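Side-chain contacts in DNA fragmentation factor 40 KDA subunit (Mus musculus, PDB 1V0D), which cuts DNA as a nuclease during apoptosis, causing DNA fragmentation and chromatin condensation: residues G101-A106 and H127-N132; Q131-E136 and E224-C229; G157-S162 and I244-N249; H242-N245 and E251-I254. All blocks are in the same frame, centred on the assembly; numbering follows the deposited sequence.

Interaction 1 of 4, residues G101-A106 and H127-N132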
loop_
_atom_site.group_PDB
_atom_site.type_symbol
_atom_site.label_atom_id
_atom_site.label_comp_id
_atom_site.label_asym_id
_atom_site.label_seq_id
_atom_site.Cartn_x
_atom_site.Cartn_y
_atom_site.Cartn_z
ATOM N N GLY A 101 -31.576 1.327 -9.448
ATOM C CA GLY A 101 -31.938 1.699 -8.093
ATOM C C GLY A 101 -31.236 0.760 -7.139
ATOM O O GLY A 101 -31.478 0.775 -5.933
ATOM N N VAL A 102 -30.358 -0.065 -7.701
ATOM C CA VAL A 102 -29.587 -1.027 -6.930
ATOM C C VAL A 102 -28.561 -0.290 -6.070
ATOM O O VAL A 102 -28.316 -0.666 -4.922
ATOM C CB VAL A 102 -28.860 -2.015 -7.861
ATOM C CG1 VAL A 102 -28.213 -3.120 -7.047
ATOM C CG2 VAL A 102 -29.841 -2.592 -8.866
ATOM N N ILE A 103 -27.969 0.763 -6.630
ATOM C CA ILE A 103 -26.986 1.569 -5.912
ATOM C C ILE A 103 -27.659 2.211 -4.699
ATOM O O ILE A 103 -27.119 2.199 -3.592
ATOM C CB ILE A 103 -26.415 2.692 -6.811
ATOM C CG1 ILE A 103 -25.718 2.084 -8.031
ATOM C CG2 ILE A 103 -25.451 3.559 -6.014
ATOM C CD1 ILE A 103 -25.133 3.110 -8.986
ATOM N N GLN A 104 -28.846 2.769 -4.924
ATOM C CA GLN A 104 -29.615 3.416 -3.869
ATOM C C GLN A 104 -30.239 2.374 -2.946
ATOM O O GLN A 104 -30.929 2.716 -1.986
ATOM C CB GLN A 104 -30.702 4.292 -4.480
ATOM N N ALA A 105 -29.992 1.102 -3.244
ATOM C CA ALA A 105 -30.522 0.001 -2.448
ATOM C C ALA A 105 -29.454 -0.524 -1.497
ATOM O O ALA A 105 -29.653 -0.561 -0.278
ATOM C CB ALA A 105 -31.002 -1.119 -3.361
ATOM N N ALA A 106 -28.321 -0.930 -2.064
ATOM C CA ALA A 106 -27.207 -1.454 -1.283
ATOM C C ALA A 106 -26.802 -0.469 -0.195
ATOM O O ALA A 106 -26.461 -0.868 0.921
ATOM C CB ALA A 106 -26.021 -1.736 -2.191
ATOM N N HIS A 127 -18.851 -0.471 -3.919
ATOM C CA HIS A 127 -17.622 0.014 -4.533
ATOM C C HIS A 127 -17.600 -0.421 -5.982
ATOM O O HIS A 127 -17.476 0.399 -6.885
ATOM C CB HIS A 127 -16.390 -0.565 -3.837
ATOM C CG HIS A 127 -15.100 -0.242 -4.531
ATOM N ND1 HIS A 127 -14.096 -1.171 -4.713
ATOM C CD2 HIS A 127 -14.650 0.910 -5.085
ATOM C CE1 HIS A 127 -13.086 -0.607 -5.349
ATOM N NE2 HIS A 127 -13.395 0.655 -5.587
ATOM N N HIS A 128 -17.725 -1.727 -6.186
ATOM C CA HIS A 128 -17.704 -2.320 -7.514
ATOM C C HIS A 128 -18.656 -1.646 -8.488
ATOM O O HIS A 128 -18.326 -1.465 -9.660
ATOM C CB HIS A 128 -18.042 -3.802 -7.413
ATOM C CG HIS A 128 -17.920 -4.538 -8.707
ATOM N ND1 HIS A 128 -18.751 -4.302 -9.780
ATOM C CD2 HIS A 128 -17.065 -5.513 -9.100
ATOM C CE1 HIS A 128 -18.415 -5.099 -10.779
ATOM N NE2 HIS A 128 -17.395 -5.844 -10.392
ATOM N N VAL A 129 -19.830 -1.267 -7.999
ATOM C CA VAL A 129 -20.830 -0.632 -8.844
ATOM C C VAL A 129 -20.684 0.883 -8.979
ATOM O O VAL A 129 -20.823 1.408 -10.077
ATOM C CB VAL A 129 -22.247 -0.964 -8.352
ATOM C CG1 VAL A 129 -23.273 -0.267 -9.215
ATOM C CG2 VAL A 129 -22.463 -2.467 -8.401
ATOM N N SER A 130 -20.416 1.582 -7.878
ATOM C CA SER A 130 -20.243 3.039 -7.916
ATOM C C SER A 130 -18.995 3.353 -8.718
ATOM O O SER A 130 -18.019 3.873 -8.181
ATOM C CB SER A 130 -20.066 3.613 -6.504
ATOM O OG SER A 130 -21.256 3.537 -5.736
ATOM N N GLN A 131 -19.025 3.043 -10.004
ATOM C CA GLN A 131 -17.872 3.273 -10.857
ATOM C C GLN A 131 -18.212 4.008 -12.153
ATOM O O GLN A 131 -19.333 3.925 -12.654
ATOM C CB GLN A 131 -17.210 1.920 -11.159
ATOM C CG GLN A 131 -16.672 1.756 -12.572
ATOM C CD GLN A 131 -17.769 1.543 -13.603
ATOM O OE1 GLN A 131 -18.579 0.619 -13.481
ATOM N NE2 GLN A 131 -17.796 2.394 -14.629
ATOM N N ASN A 132 -17.237 4.733 -12.689
ATOM C CA ASN A 132 -17.441 5.452 -13.937
ATOM C C ASN A 132 -16.170 5.451 -14.791
ATOM O O ASN A 132 -15.543 6.493 -15.033
ATOM C CB ASN A 132 -17.893 6.879 -13.659
ATOM C CG ASN A 132 -18.256 7.621 -14.926
ATOM O OD1 ASN A 132 -18.302 7.035 -16.014
ATOM N ND2 ASN A 132 -18.522 8.914 -14.795
#

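Interaction 2 of 4, residues Q131-E136 and E224-C229. With ZN (zinc ion), chain B.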
loop_
_atom_site.group_PDB
_atom_site.type_symbol
_atom_site.label_atom_id
_atom_site.label_comp_id
_atom_site.label_asym_id
_atom_site.label_seq_id
_atom_site.Cartn_x
_atom_site.Cartn_y
_atom_site.Cartn_z
ATOM N N GLN A 131 -19.025 3.043 -10.004
ATOM C CA GLN A 131 -17.872 3.273 -10.857
ATOM C C GLN A 131 -18.212 4.008 -12.153
ATOM O O GLN A 131 -19.333 3.925 -12.654
ATOM C CB GLN A 131 -17.210 1.920 -11.159
ATOM C CG GLN A 131 -16.672 1.756 -12.572
ATOM C CD GLN A 131 -17.769 1.543 -13.603
ATOM O OE1 GLN A 131 -18.579 0.619 -13.481
ATOM N NE2 GLN A 131 -17.796 2.394 -14.629
ATOM N N ASN A 132 -17.237 4.733 -12.689
ATOM C CA ASN A 132 -17.441 5.452 -13.937
ATOM C C ASN A 132 -16.170 5.451 -14.791
ATOM O O ASN A 132 -15.543 6.493 -15.033
ATOM C CB ASN A 132 -17.893 6.879 -13.659
ATOM C CG ASN A 132 -18.256 7.621 -14.926
ATOM O OD1 ASN A 132 -18.302 7.035 -16.014
ATOM N ND2 ASN A 132 -18.522 8.914 -14.795
ATOM N N ILE A 133 -15.808 4.254 -15.247
ATOM C CA ILE A 133 -14.625 4.033 -16.070
ATOM C C ILE A 133 -14.620 4.854 -17.355
ATOM O O ILE A 133 -13.597 5.429 -17.739
ATOM C CB ILE A 133 -14.520 2.559 -16.463
ATOM C CG1 ILE A 133 -14.438 1.699 -15.209
ATOM C CG2 ILE A 133 -13.313 2.343 -17.343
ATOM C CD1 ILE A 133 -14.483 0.216 -15.504
ATOM N N THR A 134 -15.770 4.901 -18.015
ATOM C CA THR A 134 -15.892 5.609 -19.271
ATOM C C THR A 134 -15.532 7.084 -19.210
ATOM O O THR A 134 -14.978 7.619 -20.167
ATOM C CB THR A 134 -17.302 5.473 -19.842
ATOM O OG1 THR A 134 -17.677 4.090 -19.870
ATOM C CG2 THR A 134 -17.342 6.020 -21.258
ATOM N N ALA A 135 -15.835 7.750 -18.098
ATOM C CA ALA A 135 -15.522 9.177 -17.977
ATOM C C ALA A 135 -14.012 9.424 -18.024
ATOM O O ALA A 135 -13.233 8.665 -17.454
ATOM C CB ALA A 135 -16.106 9.729 -16.684
ATOM N N GLU A 136 -13.596 10.495 -18.685
ATOM C CA GLU A 136 -12.171 10.782 -18.794
ATOM C C GLU A 136 -11.750 12.120 -18.207
ATOM O O GLU A 136 -10.624 12.271 -17.716
ATOM C CB GLU A 136 -11.748 10.737 -20.263
ATOM C CG GLU A 136 -10.273 11.015 -20.492
ATOM C CD GLU A 136 -9.369 9.859 -20.058
ATOM O OE1 GLU A 136 -8.144 10.088 -19.923
ATOM O OE2 GLU A 136 -9.874 8.723 -19.868
ATOM N N GLU A 224 -9.453 0.500 -22.139
ATOM C CA GLU A 224 -10.485 0.888 -21.175
ATOM C C GLU A 224 -9.855 1.201 -19.817
ATOM O O GLU A 224 -10.523 1.707 -18.914
ATOM C CB GLU A 224 -11.536 -0.222 -21.001
ATOM C CG GLU A 224 -12.458 -0.425 -22.193
ATOM C CD GLU A 224 -11.713 -0.872 -23.450
ATOM O OE1 GLU A 224 -11.010 -1.914 -23.388
ATOM O OE2 GLU A 224 -11.834 -0.188 -24.500
ATOM N N GLY A 225 -8.570 0.894 -19.675
ATOM C CA GLY A 225 -7.890 1.160 -18.422
ATOM C C GLY A 225 -7.717 -0.036 -17.494
ATOM O O GLY A 225 -7.365 0.150 -16.328
ATOM N N TRP A 226 -7.946 -1.254 -17.988
ATOM C CA TRP A 226 -7.792 -2.451 -17.154
ATOM C C TRP A 226 -6.381 -3.056 -17.105
ATOM O O TRP A 226 -5.834 -3.462 -18.136
ATOM C CB TRP A 226 -8.763 -3.543 -17.603
ATOM C CG TRP A 226 -10.170 -3.326 -17.148
ATOM C CD1 TRP A 226 -11.193 -2.764 -17.860
ATOM C CD2 TRP A 226 -10.703 -3.646 -15.862
ATOM N NE1 TRP A 226 -12.332 -2.715 -17.095
ATOM C CE2 TRP A 226 -12.061 -3.249 -15.862
ATOM C CE3 TRP A 226 -10.166 -4.227 -14.706
ATOM C CZ2 TRP A 226 -12.893 -3.417 -14.746
ATOM C CZ3 TRP A 226 -10.990 -4.392 -13.598
ATOM C CH2 TRP A 226 -12.340 -3.989 -13.627
ATOM N N PHE A 227 -5.800 -3.127 -15.904
ATOM C CA PHE A 227 -4.471 -3.706 -15.724
ATOM C C PHE A 227 -4.595 -5.090 -15.098
ATOM O O PHE A 227 -5.459 -5.321 -14.252
ATOM C CB PHE A 227 -3.602 -2.845 -14.815
ATOM C CG PHE A 227 -3.356 -1.463 -15.331
ATOM C CD1 PHE A 227 -4.343 -0.481 -15.240
ATOM C CD2 PHE A 227 -2.122 -1.121 -15.881
ATOM C CE1 PHE A 227 -4.101 0.830 -15.687
ATOM C CE2 PHE A 227 -1.868 0.189 -16.331
ATOM C CZ PHE A 227 -2.857 1.162 -16.233
ATOM N N SER A 228 -3.736 -6.015 -15.520
ATOM C CA SER A 228 -3.752 -7.373 -14.988
ATOM C C SER A 228 -2.467 -7.642 -14.252
ATOM O O SER A 228 -1.384 -7.312 -14.734
ATOM C CB SER A 228 -3.894 -8.398 -16.105
ATOM O OG SER A 228 -5.222 -8.441 -16.593
ATOM N N CYS A 229 -2.578 -8.237 -13.074
ATOM C CA CYS A 229 -1.383 -8.549 -12.315
ATOM C C CYS A 229 -0.591 -9.537 -13.168
ATOM O O CYS A 229 -1.163 -10.467 -13.740
ATOM C CB CYS A 229 -1.758 -9.192 -10.980
ATOM S SG CYS A 229 -0.347 -9.557 -9.942
HETATM ZN ZN ZN B . -1.383 -11.215 -8.610
#

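Interaction 3 of 4, residues G157-S162 and I244-N249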
loop_
_atom_site.group_PDB
_atom_site.type_symbol
_atom_site.label_atom_id
_atom_site.label_comp_id
_atom_site.label_asym_id
_atom_site.label_seq_id
_atom_site.Cartn_x
_atom_site.Cartn_y
_atom_site.Cartn_z
ATOM N N GLY A 157 -3.991 11.575 -18.068
ATOM C CA GLY A 157 -2.930 12.507 -17.756
ATOM C C GLY A 157 -2.361 12.325 -16.377
ATOM O O GLY A 157 -1.150 12.357 -16.196
ATOM N N TYR A 158 -3.226 12.137 -15.391
ATOM C CA TYR A 158 -2.741 11.967 -14.036
ATOM C C TYR A 158 -1.974 10.658 -13.921
ATOM O O TYR A 158 -0.847 10.643 -13.424
ATOM C CB TYR A 158 -3.891 11.981 -13.029
ATOM C CG TYR A 158 -3.425 11.631 -11.635
ATOM C CD1 TYR A 158 -2.596 12.493 -10.913
ATOM C CD2 TYR A 158 -3.749 10.400 -11.061
ATOM C CE1 TYR A 158 -2.095 12.127 -9.653
ATOM C CE2 TYR A 158 -3.256 10.030 -9.806
ATOM C CZ TYR A 158 -2.433 10.893 -9.114
ATOM O OH TYR A 158 -1.953 10.512 -7.892
ATOM N N LEU A 159 -2.583 9.563 -14.378
ATOM C CA LEU A 159 -1.941 8.251 -14.324
ATOM C C LEU A 159 -0.609 8.239 -15.076
ATOM O O LEU A 159 0.340 7.563 -14.678
ATOM C CB LEU A 159 -2.886 7.189 -14.877
ATOM C CG LEU A 159 -3.495 6.261 -13.820
ATOM C CD1 LEU A 159 -3.813 7.015 -12.541
ATOM C CD2 LEU A 159 -4.748 5.632 -14.375
ATOM N N ARG A 160 -0.536 9.000 -16.161
ATOM C CA ARG A 160 0.693 9.093 -16.931
ATOM C C ARG A 160 1.740 9.695 -15.997
ATOM O O ARG A 160 2.833 9.151 -15.823
ATOM C CB ARG A 160 0.478 10.001 -18.141
ATOM C CG ARG A 160 1.591 9.968 -19.160
ATOM C CD ARG A 160 1.209 10.806 -20.360
ATOM N NE ARG A 160 -0.173 10.547 -20.757
ATOM C CZ ARG A 160 -0.959 11.438 -21.362
ATOM N NH1 ARG A 160 -0.496 12.655 -21.644
ATOM N NH2 ARG A 160 -2.213 11.124 -21.670
ATOM N N TYR A 161 1.384 10.823 -15.394
ATOM C CA TYR A 161 2.250 11.530 -14.451
ATOM C C TYR A 161 2.688 10.595 -13.319
ATOM O O TYR A 161 3.848 10.566 -12.918
ATOM C CB TYR A 161 1.491 12.723 -13.840
ATOM C CG TYR A 161 2.178 13.326 -12.639
ATOM C CD1 TYR A 161 3.191 14.270 -12.796
ATOM C CD2 TYR A 161 1.854 12.905 -11.344
ATOM C CE1 TYR A 161 3.879 14.789 -11.689
ATOM C CE2 TYR A 161 2.534 13.413 -10.224
ATOM C CZ TYR A 161 3.547 14.356 -10.404
ATOM O OH TYR A 161 4.224 14.873 -9.312
ATOM N N SER A 162 1.729 9.849 -12.791
ATOM C CA SER A 162 1.994 8.932 -11.706
ATOM C C SER A 162 3.083 7.936 -12.075
ATOM O O SER A 162 4.014 7.712 -11.300
ATOM C CB SER A 162 0.720 8.186 -11.347
ATOM O OG SER A 162 1.007 7.175 -10.406
ATOM N N ILE A 244 -7.420 -4.464 -12.083
ATOM C CA ILE A 244 -7.784 -3.203 -11.467
ATOM C C ILE A 244 -7.917 -2.138 -12.536
ATOM O O ILE A 244 -7.123 -2.102 -13.479
ATOM C CB ILE A 244 -6.705 -2.756 -10.453
ATOM C CG1 ILE A 244 -7.181 -1.511 -9.694
ATOM C CG2 ILE A 244 -5.388 -2.471 -11.185
ATOM C CD1 ILE A 244 -6.219 -1.037 -8.607
ATOM N N ASN A 245 -8.927 -1.282 -12.401
ATOM C CA ASN A 245 -9.117 -0.209 -13.365
ATOM C C ASN A 245 -9.098 1.108 -12.614
ATOM O O ASN A 245 -10.138 1.632 -12.214
ATOM C CB ASN A 245 -10.435 -0.378 -14.124
ATOM C CG ASN A 245 -10.549 0.572 -15.314
ATOM O OD1 ASN A 245 -11.161 0.237 -16.332
ATOM N ND2 ASN A 245 -9.968 1.764 -15.188
ATOM N N PRO A 246 -7.900 1.669 -12.418
ATOM C CA PRO A 246 -7.746 2.940 -11.702
ATOM C C PRO A 246 -8.545 4.094 -12.301
ATOM O O PRO A 246 -8.705 5.129 -11.667
ATOM C CB PRO A 246 -6.240 3.185 -11.767
ATOM C CG PRO A 246 -5.870 2.571 -13.087
ATOM C CD PRO A 246 -6.634 1.268 -13.056
ATOM N N TYR A 247 -9.055 3.914 -13.515
ATOM C CA TYR A 247 -9.802 4.979 -14.171
ATOM C C TYR A 247 -11.266 5.146 -13.794
ATOM O O TYR A 247 -11.860 6.183 -14.107
ATOM C CB TYR A 247 -9.757 4.831 -15.692
ATOM C CG TYR A 247 -8.419 5.077 -16.320
ATOM C CD1 TYR A 247 -7.475 4.054 -16.410
ATOM C CD2 TYR A 247 -8.104 6.319 -16.863
ATOM C CE1 TYR A 247 -6.249 4.256 -17.031
ATOM C CE2 TYR A 247 -6.877 6.533 -17.489
ATOM C CZ TYR A 247 -5.958 5.491 -17.568
ATOM O OH TYR A 247 -4.752 5.679 -18.188
ATOM N N GLY A 248 -11.872 4.170 -13.134
ATOM C CA GLY A 248 -13.284 4.353 -12.859
ATOM C C GLY A 248 -13.725 4.560 -11.434
ATOM O O GLY A 248 -14.872 4.254 -11.105
ATOM N N ASN A 249 -12.870 5.128 -10.596
ATOM C CA ASN A 249 -13.243 5.259 -9.201
ATOM C C ASN A 249 -12.092 5.930 -8.451
ATOM O O ASN A 249 -10.923 5.668 -8.736
ATOM C CB ASN A 249 -13.483 3.838 -8.698
ATOM C CG ASN A 249 -13.903 3.772 -7.278
ATOM O OD1 ASN A 249 -13.226 4.286 -6.391
ATOM N ND2 ASN A 249 -15.025 3.105 -7.033
#

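Interaction 4 of 4, residues H242-N245 and E251-I254. With ZN (zinc ion), chain B.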
loop_
_atom_site.group_PDB
_atom_site.type_symbol
_atom_site.label_atom_id
_atom_site.label_comp_id
_atom_site.label_asym_id
_atom_site.label_seq_id
_atom_site.Cartn_x
_atom_site.Cartn_y
_atom_site.Cartn_z
ATOM N N HIS A 242 -5.532 -11.090 -10.367
ATOM C CA HIS A 242 -5.778 -9.731 -9.907
ATOM C C HIS A 242 -5.880 -8.769 -11.073
ATOM O O HIS A 242 -5.081 -8.841 -12.006
ATOM C CB HIS A 242 -4.616 -9.257 -9.042
ATOM C CG HIS A 242 -4.392 -10.077 -7.814
ATOM N ND1 HIS A 242 -3.143 -10.518 -7.440
ATOM C CD2 HIS A 242 -5.236 -10.463 -6.830
ATOM C CE1 HIS A 242 -3.224 -11.137 -6.276
ATOM N NE2 HIS A 242 -4.483 -11.115 -5.883
ATOM N N SER A 243 -6.853 -7.869 -11.026
ATOM C CA SER A 243 -6.992 -6.855 -12.063
ATOM C C SER A 243 -7.402 -5.569 -11.359
ATOM O O SER A 243 -7.689 -5.570 -10.164
ATOM C CB SER A 243 -8.031 -7.257 -13.115
ATOM O OG SER A 243 -9.356 -7.198 -12.622
ATOM N N ILE A 244 -7.420 -4.464 -12.083
ATOM C CA ILE A 244 -7.784 -3.203 -11.467
ATOM C C ILE A 244 -7.917 -2.138 -12.536
ATOM O O ILE A 244 -7.123 -2.102 -13.479
ATOM C CB ILE A 244 -6.705 -2.756 -10.453
ATOM C CG1 ILE A 244 -7.181 -1.511 -9.694
ATOM C CG2 ILE A 244 -5.388 -2.471 -11.185
ATOM C CD1 ILE A 244 -6.219 -1.037 -8.607
ATOM N N ASN A 245 -8.927 -1.282 -12.401
ATOM C CA ASN A 245 -9.117 -0.209 -13.365
ATOM C C ASN A 245 -9.098 1.108 -12.614
ATOM O O ASN A 245 -10.138 1.632 -12.214
ATOM C CB ASN A 245 -10.435 -0.378 -14.124
ATOM C CG ASN A 245 -10.549 0.572 -15.314
ATOM O OD1 ASN A 245 -11.161 0.237 -16.332
ATOM N ND2 ASN A 245 -9.968 1.764 -15.188
ATOM N N GLU A 251 -11.298 5.642 -5.160
ATOM C CA GLU A 251 -10.647 4.649 -4.321
ATOM C C GLU A 251 -9.801 3.719 -5.183
ATOM O O GLU A 251 -8.752 3.227 -4.755
ATOM C CB GLU A 251 -11.699 3.848 -3.565
ATOM C CG GLU A 251 -11.130 2.813 -2.623
ATOM C CD GLU A 251 -12.179 2.281 -1.663
ATOM O OE1 GLU A 251 -12.780 3.107 -0.929
ATOM O OE2 GLU A 251 -12.399 1.047 -1.645
ATOM N N SER A 252 -10.270 3.484 -6.404
ATOM C CA SER A 252 -9.573 2.631 -7.351
ATOM C C SER A 252 -8.253 3.289 -7.754
ATOM O O SER A 252 -7.219 2.636 -7.859
ATOM C CB SER A 252 -10.463 2.420 -8.565
ATOM O OG SER A 252 -9.837 1.593 -9.518
ATOM N N ARG A 253 -8.292 4.594 -7.967
ATOM C CA ARG A 253 -7.104 5.351 -8.333
ATOM C C ARG A 253 -6.024 5.271 -7.244
ATOM O O ARG A 253 -4.823 5.234 -7.526
ATOM C CB ARG A 253 -7.498 6.810 -8.545
ATOM C CG ARG A 253 -6.385 7.729 -9.007
ATOM C CD ARG A 253 -6.743 9.163 -8.670
ATOM N NE ARG A 253 -6.466 9.426 -7.264
ATOM C CZ ARG A 253 -7.048 10.385 -6.557
ATOM N NH1 ARG A 253 -7.948 11.167 -7.130
ATOM N NH2 ARG A 253 -6.720 10.571 -5.282
ATOM N N ILE A 254 -6.468 5.256 -5.994
ATOM C CA ILE A 254 -5.580 5.206 -4.833
ATOM C C ILE A 254 -5.013 3.809 -4.581
ATOM O O ILE A 254 -3.847 3.666 -4.196
ATOM C CB ILE A 254 -6.332 5.692 -3.567
ATOM C CG1 ILE A 254 -6.663 7.173 -3.717
ATOM C CG2 ILE A 254 -5.504 5.436 -2.309
ATOM C CD1 ILE A 254 -7.596 7.689 -2.662
HETATM ZN ZN ZN B . -1.383 -11.215 -8.610
#

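Interaction 1 of 4, residues G101-A106 and H127-N132
Ile-103 and Val-129 meet through their methyl and methylene groups, and this one apolar pair carries most of the contact. The nearest atoms are Ile-103 CG1 and Val-129 CG1, 3.6 Å apart, and the chain end follows closely, with Ile-103 CD1 3.9 Å from the same Val-129 CG1. A single valine methyl therefore rests against the outer half of the isoleucine, and the two side chains cross obliquely. The valine branch that touches is the one anti to the backbone N (chi1 178°), while CG2 lies beside that nitrogen. Ile-103 puts its other branch to use as well: Ile-103 CG2 lies 4.2 Å from Ser-130 OG, a looser touch at the margin of the apolar pair. The serine hydroxyl is turned back to the helix that precedes it, where it makes a weak hydrogen bond with the carbonyl of Leu-126.

Further out, each side chain hangs from one of two successive helices. Ile-103 lies in the opening part of helix 103-111, where Ala-106 N bonds to Val-102 O at 2.9 Å. Val-129 is the last residue of helix 116-129, and it also packs on Pro-98. Ser-130 leaves helical geometry and forms the centre of an inverse gamma turn. The arrangement is that of a small helical hairpin, in which the opening part of one helix is closed against the last turn of the next.

Interaction 2 of 4, residues Q131-E136 and E224-C229
The contact of Ile-133 with Glu-224 and Trp-226 lies at the start of the segment that runs through strand 227-228 to the zinc site of the nuclease domain, where Cys-229 SG binds the ion at 2.4 Å and Cys-238, His-242 and Cys-307 complete the coordination. The packing itself is at the other end of segment 224-229 from the metal, and Ile-133 makes it with two different branches. With chi1 -59°, CG1 sits beside the backbone N and CG2 is anti to it; Ile-133 CG2 lies 3.3 Å from Glu-224 O. The other branch carries Ile-133 CD1 to the indole of Trp-226, 4.0 Å from Trp-226 NE1 and likewise 4.0 Å from Trp-226 CZ2, the latter being its apolar partner. The methyl approaches the ring system obliquely, and the two side chains cross at about a right angle. The carbonyl oxygen of Glu-224 also accepts a hydrogen bond from Arg-212; the same arginine bonds to Ile-133 O and forms a salt bridge with Glu-136, and thus ties both segments together from outside.

Segment 131-136 lies in the loop between helix 116-129 and helix 155-175, and Asn-132 joins it to Gly-248 by a backbone hydrogen bond. Beyond Trp-226 the chain enters strand 227-228, which pairs antiparallel with strand 243-244; Ser-243 lies against the indole, as does Lys-120 of the second subunit.

Interaction 3 of 4, residues G157-S162 and I244-N249
Leu-159 lays one methyl, CD2, over a face of the Tyr-247 ring, and the two side chains run at a slant to each other. The methyl lies 3.6 Å from the ring centroid and 22° off the ring normal, a CH-pi contact displaced from the middle toward the rim. Its nearest ring atoms are therefore toward the hydroxyl-bearing end of the ring, with Leu-159 CD2 3.3 Å from Tyr-247 CE1 and 3.4 Å from Tyr-247 CZ. Pro-246 completes the seat: the CG of its ring lies 3.5 Å from the same Leu-159 CD2, so that one leucine methyl touches both the proline ring and the aromatic face. With CG beside the backbone N (chi1 -69°), the tyrosine ring extends toward helix 155-175.

The far end of the ring is polar. Its hydroxyl hydrogen-bonds with the carbonyl of Phe-210 and with the backbone N of Arg-212, and this anchors the hydroxyl end of the ring, while the leucine methyl covers a face. Pro-246 is backed by Phe-227 of strand 227-228, and its carbonyl takes a hydrogen bond from Trp-144. All three touching residues are buried. Helix and loop are thus joined by carbon contacts that have little directional preference of their own, and the direction is supplied from a third part of the chain, where the backbone of Phe-210 and Arg-212 sets the orientation of the ring's polar end.

Interaction 4 of 4, residues H242-N245 and E251-I254
One hydrogen bond joins the two segments: the hydroxyl of Ser-252 donates a hydrogen bond to the carbonyl oxygen of Asn-245, with OG and O 2.7 Å apart. The donor stands above the carbonyl plane, 61° out of it, and the C=O...OG angle is only 103°, so the serine comes in over the peptide group. Ser-252 has its OG anti to the backbone N (chi1 -180°), which points the hydroxyl out of the helix toward the loop that follows strand 243-244. Its backbone N is occupied separately, by the side chain of Asn-249, the N-cap of helix 250-255.

Van der Waals packing runs alongside. Ile-244 CD1 lies 3.9 Å from Ser-252 O, and Ile-244 CG1 is 4.1 Å from Ser-252 OG, so the isoleucine lies against the helix next to the bonded hydroxyl. In fold terms, a strand of the two-stranded antiparallel sheet turns through a short loop into helix 250-255 and is held against its first turn, while the partner strand 227-228 bonds to Ile-244 through Phe-227.

Metal coordination marks the far end of the strand segment. His-242 ND1 binds zinc at 2.2 Å, together with Cys-229, Cys-238 and Cys-307, and the His-242 ring stacks on His-304. The other ring nitrogen, NE2, hydrogen-bonds with Glu-251 of the second subunit, while Glu-251 of this chain meets His-242 of that subunit in return.

Interactions 3 and 4 are buried, whereas interactions 1 and 2 are only partly so. Interaction 1 lies farthest out, its centre about 27 Å from the centre of the chain, and joins two successive helices by aliphatic packing. Interactions 2, 3 and 4 cluster with centres about 8 Å apart: 2 and 4 meet at the paired strands 227-228 and 243-244 and share the zinc ion, while 3 and 4 share Ile-244 and Asn-245. Of the four, interaction 4 alone has a hydrogen bond between its segments; interaction 3 relies on a methyl over an aromatic face, and interaction 2 on an isoleucine against an indole. Segments 127-132 and 131-136 overlap at Gln-131 and Asn-132, connecting the outlying helices to this cluster.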